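Local coordinates for protein D-threo-3-hydroxyaspartate dehydratase (Delftia, PDB 3WQC) that catalyses the pyridoxal-phosphate-dependent deamination of D-threo-3-hydroxyaspartate to oxaloacetate and ammonium, assisted by a divalent metal ion, at residues B[34-39]-B[249-254]; B[52-57]-B[360-365]. One frame throughout, in Å; residues are numbered along the deposited sequence.

Contact 1 of 2, residues B[34-39]-B[249-254]; sequences IARMQQ and VFFDLV
Ile34 and Val249 lie alongside each other and point the same way, with CG1 of Ile34 3.9 Å from CG2 of Val249 and the terminal CD1 of Ile34 at nearly the same separation from that methyl. The CG2 branch of Val249, anti to the backbone N, is the one that meets Ile34. Two residues on, the partners change character: Arg36 crosses Phe251 at about a right angle, and its NH1 approaches CZ of the ring to 3.6 Å. The meeting is oblique, with guanidinium and ring planes 34° apart. With CG anti to the backbone N (chi1 172°) and the chain extended as far as NE, Arg36 passes across Phe251, and NH1 donates to the backbone O of Val260. The contact belongs to the alanine racemase-like TIM-barrel domain, where helix 27-44 packs against the loop that follows barrel strand 242-243; Gly246 and Val247 in that loop help bind the cofactor. Asn33 ND2 ties the helix to this loop through Val249 O. Helix 228-233 packs on both Arg36 and Phe251 through Leu232, and helix 58-66 borders Ile34 and Val249. Further along, Asp252 caps helix 253-258, OD1 accepting from Met255 N.

Contact 2 of 2, residues B[52-57]-B[360-365]; sequences VKTSKS and NHACAT. With MG (magnesium ion), chain K; PLP (pyridoxal-5'-phosphate), chain J.
Thr54 and Cys363 meet through OG1 of Thr54 and SG of Cys363, 3.2 Å apart, where their backbones come closest. The CG2 methyl of Thr54 stands 4.4 Å from CB of Ala362. Water 2 bridges the two backbones, donating to Thr54 O at 2.7 Å and to Ala362 O at 2.8 Å. SG of Cys363 also binds the magnesium ion, at 2.6 Å, whereas NE2 of His361 binds it at the shorter distance of 2.1 Å. The two protein ligands are about at right angles, and waters 3 to 6 complete an octahedron, water 3 opposite NE2. His361 reaches the ion with CG anti to its backbone N (chi1 -176°), and its ND1 is hydrogen-bonded to OD2 of Asp296, which helps fix the ring's rotation. Water 3 also donates to O3P of the cofactor phosphate at 2.5 Å, coupling metal to cofactor. Lys53 runs to the cofactor, bends at chi4 (-130°) and is joined through NZ to C4A of pyridoxal phosphate at 1.4 Å, as expected for the internal aldimine of this fold type. Gln329 of the second subunit donates to Lys53 O. Segment 52-57 is the loop between strand 47-48 and helix 58-66, next to helix 77-85, whereas 360-365 opens helix 362-366 after strand 354-358, with Ala362 and Thr365 packed on strand 268-278 and Trp290 of the second subunit against His361.

How the contacts relate
Contact 2 is wholly buried and lies closer to the centre of the chain, whereas contact 1 is buried except at Arg36. Contact 1 stays within the barrel domain and combines apolar packing with an arginine lying obliquely against a phenyl ring; contact 2 joins the barrel to the C-terminal domain through polar atoms, waters and a metal, and the second subunit borders it. They share no segment, yet touch directly: Asp252 of 249-254 probably accepts from Ala362 N through OD2 at 2.8 Å, and Val254 N probably donates to Asn360 O at 3.1 Å. These bonds link the loop of contact 1 to the turn that bears the metal ligands of contact 2.

Contact 1 of 2, residues B[34-39]-B[249-254]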
loop_
_atom_site.group_PDB
_atom_site.type_symbol
_atom_site.label_atom_id
_atom_site.label_comp_id
_atom_site.label_asym_id
_atom_site.label_seq_id
_atom_site.Cartn_x
_atom_site.Cartn_y
_atom_site.Cartn_z
ATOM N N ILE B 34 12.858 -6.232 20.172
ATOM C CA ILE B 34 13.658 -5.036 20.498
ATOM C C ILE B 34 14.870 -5.506 21.308
ATOM O O ILE B 34 16.032 -5.126 21.039
ATOM C CB ILE B 34 12.813 -3.934 21.208
ATOM C CG1 ILE B 34 11.905 -3.328 20.143
ATOM C CG2 ILE B 34 13.680 -2.928 21.945
ATOM C CD1 ILE B 34 10.921 -2.309 20.694
ATOM N N ALA B 35 14.608 -6.297 22.336
ATOM C CA ALA B 35 15.707 -6.761 23.259
ATOM C C ALA B 35 16.675 -7.617 22.513
ATOM O O ALA B 35 17.907 -7.514 22.713
ATOM C CB ALA B 35 15.116 -7.577 24.365
ATOM N N ARG B 36 16.170 -8.522 21.661
ATOM C CA ARG B 36 17.055 -9.443 20.959
ATOM C C ARG B 36 18.096 -8.653 20.095
ATOM O O ARG B 36 19.311 -8.969 20.069
ATOM C CB ARG B 36 16.306 -10.448 20.074
ATOM C CG ARG B 36 17.201 -11.329 19.137
ATOM C CD ARG B 36 16.353 -12.215 18.274
ATOM N NE ARG B 36 17.157 -12.977 17.328
ATOM C CZ ARG B 36 16.727 -13.472 16.146
ATOM N NH1 ARG B 36 15.443 -13.384 15.817
ATOM N NH2 ARG B 36 17.561 -14.118 15.314
ATOM N N MET B 37 17.609 -7.684 19.340
ATOM C CA MET B 37 18.513 -6.931 18.471
ATOM C C MET B 37 19.456 -6.111 19.282
ATOM O O MET B 37 20.668 -6.105 18.952
ATOM C CB MET B 37 17.679 -6.040 17.499
ATOM C CG MET B 37 18.553 -5.284 16.466
ATOM S SD MET B 37 19.435 -6.373 15.294
ATOM C CE MET B 37 18.085 -6.907 14.183
ATOM N N GLN B 38 18.981 -5.372 20.280
ATOM C CA GLN B 38 19.854 -4.494 21.050
ATOM C C GLN B 38 20.913 -5.361 21.735
ATOM O O GLN B 38 22.107 -4.976 21.799
ATOM C CB GLN B 38 19.119 -3.668 22.112
ATOM C CG GLN B 38 19.995 -2.607 22.810
ATOM C CD GLN B 38 20.545 -1.554 21.833
ATOM O OE1 GLN B 38 19.780 -0.862 21.162
ATOM N NE2 GLN B 38 21.906 -1.383 21.760
ATOM N N GLN B 39 20.519 -6.521 22.309
ATOM C CA GLN B 39 21.511 -7.362 22.994
ATOM C C GLN B 39 22.595 -7.838 21.992
ATOM O O GLN B 39 23.777 -7.988 22.339
ATOM C CB GLN B 39 20.815 -8.592 23.639
ATOM C CG GLN B 39 20.003 -8.096 24.819
ATOM C CD GLN B 39 19.013 -9.088 25.384
ATOM O OE1 GLN B 39 18.930 -10.278 24.949
ATOM N NE2 GLN B 39 18.225 -8.612 26.391
ATOM N N VAL B 249 11.803 -5.095 14.338
ATOM C CA VAL B 249 10.981 -4.668 15.438
ATOM C C VAL B 249 9.688 -5.493 15.464
ATOM O O VAL B 249 9.186 -5.857 16.594
ATOM C CB VAL B 249 10.756 -3.113 15.443
ATOM C CG1 VAL B 249 9.873 -2.623 14.260
ATOM C CG2 VAL B 249 10.143 -2.621 16.773
ATOM N N PHE B 250 9.164 -5.790 14.261
ATOM C CA PHE B 250 7.980 -6.659 14.162
ATOM C C PHE B 250 8.230 -8.025 13.595
ATOM O O PHE B 250 7.471 -8.985 13.891
ATOM C CB PHE B 250 6.865 -5.977 13.291
ATOM C CG PHE B 250 6.459 -4.602 13.808
ATOM C CD1 PHE B 250 6.356 -4.304 15.215
ATOM C CD2 PHE B 250 6.096 -3.617 12.885
ATOM C CE1 PHE B 250 5.926 -3.027 15.662
ATOM C CE2 PHE B 250 5.639 -2.366 13.338
ATOM C CZ PHE B 250 5.586 -2.059 14.703
ATOM N N PHE B 251 9.207 -8.165 12.686
ATOM C CA PHE B 251 9.352 -9.304 11.821
ATOM C C PHE B 251 8.120 -9.527 10.922
ATOM O O PHE B 251 7.152 -8.741 11.006
ATOM C CB PHE B 251 9.766 -10.634 12.575
ATOM C CG PHE B 251 11.168 -10.574 13.132
ATOM C CD1 PHE B 251 12.259 -10.477 12.240
ATOM C CD2 PHE B 251 11.401 -10.674 14.505
ATOM C CE1 PHE B 251 13.586 -10.544 12.726
ATOM C CE2 PHE B 251 12.735 -10.702 15.002
ATOM C CZ PHE B 251 13.801 -10.653 14.092
ATOM N N ASP B 252 8.202 -10.532 10.063
ATOM C CA ASP B 252 7.177 -10.837 9.087
ATOM C C ASP B 252 7.471 -12.152 8.450
ATOM O O ASP B 252 8.457 -12.844 8.863
ATOM C CB ASP B 252 6.991 -9.671 8.078
ATOM C CG ASP B 252 8.269 -9.383 7.272
ATOM O OD1 ASP B 252 9.051 -10.361 7.075
ATOM O OD2 ASP B 252 8.492 -8.225 6.849
ATOM N N LEU B 253 6.626 -12.599 7.511
ATOM C CA LEU B 253 6.822 -13.931 6.957
ATOM C C LEU B 253 7.991 -14.027 5.969
ATOM O O LEU B 253 8.631 -15.075 5.845
ATOM C CB LEU B 253 5.564 -14.411 6.231
ATOM C CG LEU B 253 4.361 -14.580 7.238
ATOM C CD1 LEU B 253 3.092 -14.737 6.386
ATOM C CD2 LEU B 253 4.615 -15.808 8.118
ATOM N N VAL B 254 8.319 -12.909 5.305
ATOM C CA VAL B 254 9.556 -12.886 4.469
ATOM C C VAL B 254 10.769 -13.143 5.405
ATOM O O VAL B 254 11.625 -13.965 5.048
ATOM C CB VAL B 254 9.680 -11.536 3.742
ATOM C CG1 VAL B 254 11.114 -11.283 3.273
ATOM C CG2 VAL B 254 8.727 -11.590 2.555
#

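Contact 2 of 2, residues B[52-57]-B[360-365]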
loop_
_atom_site.group_PDB
_atom_site.type_symbol
_atom_site.label_atom_id
_atom_site.label_comp_id
_atom_site.label_asym_id
_atom_site.label_seq_id
_atom_site.Cartn_x
_atom_site.Cartn_y
_atom_site.Cartn_z
ATOM N N VAL B 52 13.358 3.550 11.263
ATOM C CA VAL B 52 11.941 3.710 11.615
ATOM C C VAL B 52 11.043 3.628 10.391
ATOM O O VAL B 52 9.833 3.764 10.572
ATOM C CB VAL B 52 11.690 5.040 12.400
ATOM C CG1 VAL B 52 12.467 4.987 13.728
ATOM C CG2 VAL B 52 12.011 6.296 11.576
ATOM N N LYS B 53 11.571 3.335 9.197
ATOM C CA LYS B 53 10.667 3.294 8.051
ATOM C C LYS B 53 9.683 2.131 8.182
ATOM O O LYS B 53 8.612 2.147 7.523
ATOM C CB LYS B 53 11.397 3.173 6.745
ATOM C CG LYS B 53 12.012 1.806 6.475
ATOM C CD LYS B 53 12.753 1.934 5.129
ATOM C CE LYS B 53 13.199 0.553 4.760
ATOM N NZ LYS B 53 14.631 0.478 4.382
ATOM N N THR B 54 9.953 1.130 9.056
ATOM C CA THR B 54 9.053 -0.033 9.178
ATOM C C THR B 54 7.792 0.447 9.962
ATOM O O THR B 54 6.676 -0.034 9.563
ATOM C CB THR B 54 9.761 -1.113 10.017
ATOM O OG1 THR B 54 10.823 -1.617 9.163
ATOM C CG2 THR B 54 8.831 -2.268 10.375
ATOM N N SER B 55 7.903 1.277 11.025
ATOM C CA SER B 55 6.702 1.594 11.826
ATOM C C SER B 55 6.289 3.017 11.666
ATOM O O SER B 55 5.097 3.346 11.799
ATOM C CB SER B 55 7.017 1.373 13.355
ATOM O OG SER B 55 7.859 2.426 13.878
ATOM N N LYS B 56 7.255 3.934 11.425
ATOM C CA LYS B 56 7.001 5.392 11.424
ATOM C C LYS B 56 6.061 5.803 12.604
ATOM O O LYS B 56 5.245 6.733 12.471
ATOM C CB LYS B 56 6.395 5.914 10.076
ATOM C CG LYS B 56 7.274 5.479 8.907
ATOM C CD LYS B 56 6.780 6.206 7.631
ATOM C CE LYS B 56 7.542 5.650 6.449
ATOM N NZ LYS B 56 7.081 6.380 5.230
ATOM N N SER B 57 6.364 5.235 13.805
ATOM C CA SER B 57 5.492 5.470 14.928
ATOM C C SER B 57 6.341 5.904 16.130
ATOM O O SER B 57 7.239 5.187 16.513
ATOM C CB SER B 57 4.691 4.197 15.205
ATOM O OG SER B 57 3.741 4.473 16.289
ATOM N N ASN B 360 3.168 -10.664 4.756
ATOM C CA ASN B 360 4.410 -10.930 4.019
ATOM C C ASN B 360 5.503 -9.925 4.476
ATOM O O ASN B 360 6.629 -10.408 4.776
ATOM C CB ASN B 360 4.245 -10.705 2.503
ATOM C CG ASN B 360 3.503 -11.885 1.816
ATOM O OD1 ASN B 360 4.137 -12.588 1.020
ATOM N ND2 ASN B 360 2.228 -12.149 2.107
ATOM N N HIS B 361 5.215 -8.625 4.542
ATOM C CA HIS B 361 6.225 -7.630 4.665
ATOM C C HIS B 361 5.724 -6.602 5.619
ATOM O O HIS B 361 4.754 -5.854 5.311
ATOM C CB HIS B 361 6.498 -7.037 3.278
ATOM C CG HIS B 361 7.599 -6.040 3.236
ATOM N ND1 HIS B 361 7.935 -5.404 2.047
ATOM C CD2 HIS B 361 8.502 -5.637 4.185
ATOM C CE1 HIS B 361 9.024 -4.574 2.243
ATOM N NE2 HIS B 361 9.404 -4.706 3.547
ATOM N N ALA B 362 6.276 -6.560 6.845
ATOM C CA ALA B 362 5.702 -5.666 7.889
ATOM C C ALA B 362 5.721 -4.195 7.446
ATOM O O ALA B 362 4.740 -3.459 7.675
ATOM C CB ALA B 362 6.463 -5.820 9.230
ATOM N N CYS B 363 6.764 -3.760 6.729
ATOM C CA CYS B 363 6.884 -2.320 6.377
ATOM C C CYS B 363 5.742 -1.968 5.419
ATOM O O CYS B 363 5.240 -0.856 5.423
ATOM C CB CYS B 363 8.230 -2.117 5.607
ATOM S SG CYS B 363 9.632 -2.938 6.497
ATOM N N ALA B 364 5.434 -2.904 4.497
ATOM C CA ALA B 364 4.397 -2.623 3.459
ATOM C C ALA B 364 3.008 -2.666 4.078
ATOM O O ALA B 364 2.151 -1.785 3.877
ATOM C CB ALA B 364 4.521 -3.645 2.350
ATOM N N THR B 365 2.738 -3.694 4.951
ATOM C CA THR B 365 1.382 -3.771 5.594
ATOM C C THR B 365 1.208 -2.607 6.528
ATOM O O THR B 365 0.110 -1.976 6.494
ATOM C CB THR B 365 1.256 -5.103 6.370
ATOM O OG1 THR B 365 1.378 -6.192 5.425
ATOM C CG2 THR B 365 -0.038 -5.153 7.194
HETATM MG MG MG K . 11.087 -3.771 4.500
HETATM N N1 PLP J . 19.387 0.753 5.859
HETATM C C2 PLP J . 18.787 1.270 4.768
HETATM C C2A PLP J . 19.509 2.264 3.888
HETATM C C3 PLP J . 17.434 0.871 4.465
HETATM O O3 PLP J . 16.838 1.400 3.408
HETATM C C4 PLP J . 16.801 -0.087 5.335
HETATM C C4A PLP J . 15.450 -0.457 5.066
HETATM C C5 PLP J . 17.517 -0.578 6.467
HETATM C C6 PLP J . 18.849 -0.180 6.649
HETATM C C5A PLP J . 16.899 -1.587 7.404
HETATM O O4P PLP J . 16.735 -2.888 6.673
HETATM P P PLP J . 15.748 -3.966 7.329
HETATM O O1P PLP J . 16.172 -4.010 8.749
HETATM O O2P PLP J . 16.081 -5.215 6.590
HETATM O O3P PLP J . 14.356 -3.495 7.216
HETATM O O HOH W 1 6.088 1.488 6.661
HETATM O O HOH W 2 4.834 -2.001 10.088
HETATM O O HOH W 3 12.946 -3.033 5.156
HETATM O O HOH W 4 12.252 -4.539 2.769
HETATM O O HOH W 5 10.899 -2.086 3.235
HETATM O O HOH W 6 11.605 -5.539 5.406
#